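Local coordinates for Boca/mesd chaperone for ywtd beta-propeller-egf protein 1 (Caenorhabditis elegans, PDB 3OFG) that probably acts as an endoplasmic reticulum chaperone that helps the YWTD beta-propeller domains of LDL-receptor-type proteins to mature, at residues 51-56 against 61-66. Residues are numbered along the deposited sequence; the frame is centred on the assembly and turned at random.
Sequences QVFVID and IFMFKN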
ATOM      1  N   GLN A  51       0.659  -7.573   7.460  1.00  7.71           N
ATOM      2  CA  GLN A  51       0.254  -8.143   6.177  1.00  7.61           C
ATOM      3  C   GLN A  51       1.193  -7.598   5.104  1.00  8.67           C
ATOM      4  O   GLN A  51       1.493  -6.400   5.103  1.00  8.29           O
ATOM      5  CB  GLN A  51      -1.209  -7.757   5.886  1.00 11.26           C
ATOM      6  CG  GLN A  51      -1.772  -8.322   4.596  1.00 13.27           C
ATOM      7  CD  GLN A  51      -3.273  -8.114   4.475  1.00 12.21           C
ATOM      8  OE1 GLN A  51      -3.858  -7.360   5.218  1.00 14.09           O
ATOM      9  NE2 GLN A  51      -3.882  -8.798   3.529  1.00 14.25           N
ATOM     10  N   VAL A  52       1.656  -8.443   4.198  1.00  7.61           N
ATOM     11  CA  VAL A  52       2.574  -8.041   3.141  1.00  7.35           C
ATOM     12  C   VAL A  52       1.888  -7.966   1.790  1.00  8.65           C
ATOM     13  O   VAL A  52       1.143  -8.866   1.407  1.00 10.32           O
ATOM     14  CB  VAL A  52       3.706  -9.073   2.985  1.00  9.63           C
ATOM     15  CG1 VAL A  52       4.691  -8.663   1.904  1.00 12.55           C
ATOM     16  CG2 VAL A  52       4.440  -9.272   4.305  1.00 12.54           C
ATOM     17  N   PHE A  53       2.162  -6.896   1.059  1.00  7.17           N
ATOM     18  CA  PHE A  53       1.749  -6.757  -0.326  1.00  7.29           C
ATOM     19  C   PHE A  53       2.999  -6.433  -1.135  1.00  7.27           C
ATOM     20  O   PHE A  53       3.597  -5.392  -0.932  1.00  8.68           O
ATOM     21  CB  PHE A  53       0.705  -5.636  -0.504  1.00  9.34           C
ATOM     22  CG  PHE A  53      -0.534  -5.809   0.332  1.00 13.19           C
ATOM     23  CD1 PHE A  53      -1.622  -6.495  -0.160  1.00 21.36           C
ATOM     24  CD2 PHE A  53      -0.593  -5.291   1.596  1.00 18.23           C
ATOM     25  CE1 PHE A  53      -2.770  -6.656   0.632  1.00 17.21           C
ATOM     26  CE2 PHE A  53      -1.725  -5.448   2.371  1.00 20.77           C
ATOM     27  CZ  PHE A  53      -2.800  -6.121   1.876  1.00 16.79           C
ATOM     28  N   VAL A  54       3.383  -7.288  -2.071  1.00  7.62           N
ATOM     29  CA  VAL A  54       4.508  -7.020  -2.956  1.00  8.06           C
ATOM     30  C   VAL A  54       3.960  -6.179  -4.103  1.00 10.50           C
ATOM     31  O   VAL A  54       3.178  -6.659  -4.923  1.00 19.05           O
ATOM     32  CB  VAL A  54       5.174  -8.335  -3.416  1.00 10.92           C
ATOM     33  CG1 VAL A  54       6.314  -8.042  -4.390  1.00 12.87           C
ATOM     34  CG2 VAL A  54       5.668  -9.102  -2.191  1.00 13.48           C
ATOM     35  N   ILE A  55       4.320  -4.908  -4.128  1.00  9.10           N
ATOM     36  CA  ILE A  55       3.720  -3.955  -5.064  1.00  9.67           C
ATOM     37  C   ILE A  55       4.624  -3.620  -6.242  1.00  9.69           C
ATOM     38  O   ILE A  55       4.180  -3.022  -7.215  1.00 11.40           O
ATOM     39  CB  ILE A  55       3.301  -2.650  -4.349  1.00  9.54           C
ATOM     40  CG1 ILE A  55       4.491  -1.972  -3.651  1.00  9.83           C
ATOM     41  CG2 ILE A  55       2.173  -2.942  -3.362  1.00 10.12           C
ATOM     42  CD1 ILE A  55       4.205  -0.524  -3.265  1.00 10.65           C
ATOM     43  N   ASP A  56       5.901  -3.982  -6.173  1.00 10.14           N
ATOM     44  CA  ASP A  56       6.836  -3.875  -7.293  1.00  9.90           C
ATOM     45  C   ASP A  56       7.763  -5.068  -7.194  1.00  8.51           C
ATOM     46  O   ASP A  56       7.799  -5.758  -6.168  1.00  9.00           O
ATOM     47  CB  ASP A  56       7.679  -2.602  -7.216  1.00 11.60           C
ATOM     48  CG  ASP A  56       6.877  -1.360  -7.438  1.00 21.96           C
ATOM     49  OD1 ASP A  56       6.503  -1.091  -8.603  1.00 30.59           O
ATOM     50  OD2 ASP A  56       6.635  -0.656  -6.452  1.00 24.38           O
ATOM     51  N   ILE A  61       4.902  -3.491   0.670  1.00  6.31           N
ATOM     52  CA  ILE A  61       4.255  -2.791   1.765  1.00  7.19           C
ATOM     53  C   ILE A  61       4.059  -3.782   2.899  1.00  6.93           C
ATOM     54  O   ILE A  61       3.603  -4.910   2.678  1.00  7.32           O
ATOM     55  CB  ILE A  61       2.862  -2.248   1.346  1.00  8.45           C
ATOM     56  CG1 ILE A  61       3.028  -1.211   0.263  1.00 13.19           C
ATOM     57  CG2 ILE A  61       2.085  -1.689   2.570  1.00 11.69           C
ATOM     58  CD1 ILE A  61       1.678  -0.755  -0.314  1.00 15.20           C
ATOM     59  N   PHE A  62       4.398  -3.372   4.110  1.00  6.68           N
ATOM     60  CA  PHE A  62       4.035  -4.071   5.343  1.00  6.76           C
ATOM     61  C   PHE A  62       2.966  -3.219   6.035  1.00  7.58           C
ATOM     62  O   PHE A  62       3.246  -2.067   6.414  1.00  9.33           O
ATOM     63  CB  PHE A  62       5.236  -4.201   6.288  1.00  7.37           C
ATOM     64  CG  PHE A  62       6.245  -5.246   5.894  1.00  7.56           C
ATOM     65  CD1 PHE A  62       6.235  -5.869   4.650  1.00 13.39           C
ATOM     66  CD2 PHE A  62       7.215  -5.606   6.796  1.00  9.70           C
ATOM     67  CE1 PHE A  62       7.198  -6.821   4.336  1.00 16.20           C
ATOM     68  CE2 PHE A  62       8.165  -6.566   6.483  1.00 12.70           C
ATOM     69  CZ  PHE A  62       8.153  -7.167   5.270  1.00 11.15           C
HETATM   70  N   MSE A  63       1.753  -3.741   6.162  0.56  7.73           N
HETATM   71  CA  MSE A  63       0.676  -3.071   6.877  0.56  8.41           C
HETATM   72  C   MSE A  63       0.574  -3.647   8.277  0.56  9.57           C
HETATM   73  O   MSE A  63       0.539  -4.857   8.440  0.56  9.64           O
HETATM   74  CB  MSE A  63      -0.664  -3.289   6.168  0.56 12.99           C
HETATM   75  CG  MSE A  63      -0.809  -2.560   4.833  0.56  9.24           C
HETATM   76 SE   MSE A  63      -2.672  -2.217   4.282  0.56 16.21          SE
HETATM   77  CE  MSE A  63      -3.513  -1.937   6.029  0.56 24.51           C
ATOM     78  N   PHE A  64       0.553  -2.787   9.285  1.00 10.28           N
ATOM     79  CA  PHE A  64       0.569  -3.245  10.664  1.00 11.32           C
ATOM     80  C   PHE A  64      -0.803  -3.422  11.242  1.00 12.58           C
ATOM     81  O   PHE A  64      -1.712  -2.629  10.995  1.00 13.71           O
ATOM     82  CB  PHE A  64       1.395  -2.266  11.489  1.00 14.78           C
ATOM     83  CG  PHE A  64       2.802  -2.211  11.045  1.00 12.78           C
ATOM     84  CD1 PHE A  64       3.668  -3.250  11.347  1.00 13.97           C
ATOM     85  CD2 PHE A  64       3.239  -1.172  10.245  1.00 14.58           C
ATOM     86  CE1 PHE A  64       4.966  -3.247  10.868  1.00 17.20           C
ATOM     87  CE2 PHE A  64       4.526  -1.153   9.782  1.00 21.42           C
ATOM     88  CZ  PHE A  64       5.394  -2.197  10.089  1.00 15.13           C
ATOM     89  N   LYS A  65      -0.950  -4.455  12.045  1.00 12.58           N
ATOM     90  CA  LYS A  65      -2.144  -4.596  12.858  1.00 15.14           C
ATOM     91  C   LYS A  65      -2.148  -3.512  13.937  1.00 16.27           C
ATOM     92  O   LYS A  65      -3.179  -2.910  14.222  1.00 17.66           O
ATOM     93  CB  LYS A  65      -2.182  -5.988  13.455  1.00 14.32           C
ATOM     94  CG  LYS A  65      -3.355  -6.204  14.403  1.00 19.52           C
ATOM     95  CD  LYS A  65      -3.330  -7.603  15.005  1.00 24.10           C
ATOM     96  N   ASN A  66      -0.980  -3.238  14.496  1.00 14.32           N
ATOM     97  CA  ASN A  66      -0.805  -2.211  15.518  1.00 15.48           C
ATOM     98  C   ASN A  66       0.262  -1.242  15.053  1.00 15.25           C
ATOM     99  O   ASN A  66       1.450  -1.540  15.135  1.00 13.47           O
ATOM    100  CB  ASN A  66      -0.378  -2.848  16.848  1.00 19.44           C
TER
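Gln51 and Met63 exchange both of their backbone hydrogen bonds, Gln51 N to Met63 O and Met63 N to Gln51 O, each 2.9 Å long. The next hydrogen-bonded pair, Phe53 and Ile61, repeats the pattern, with Ile61 N reaching Phe53 O at 2.8 Å in a nearly straight bond (172° at the hydrogen). Val52 and Phe62 form the non-hydrogen-bonded pair between them, where Val52 CA offers a CA-H...O contact to Ile61 O at 3.3 Å. These residues build the beta hairpin of strands 50-56 and 59-64, at one margin of the four-stranded antiparallel sheet of this structured domain; a classic bulge sets Ile55 and Asp56 opposite Arg59. On their face of the sheet both methyls of Val52 rest against CE1 of the Phe62 ring, CG2 at 3.7 Å and also near CD1, the two side chains pointing the same way. Across the other face, in one of its two conformers the selenium of Met63, present as selenomethionine, approaches CE2 of Phe53 at 3.9 Å, an oblique Met-aromatic contact. With CG1 of Ile55 held between its backbone N and carbonyl carbon (chi1 58°), CD1 comes within 3.8 Å of Ile61 CG1, the side chains crossing at about a right angle. Helices 29-45 and 70-78 pack over the Val52 and Phe62 face. Phe53 instead meets Phe14 of the second subunit, whose Ser92 N and Gly90 O hold the Gln51 amide by hydrogen bonds.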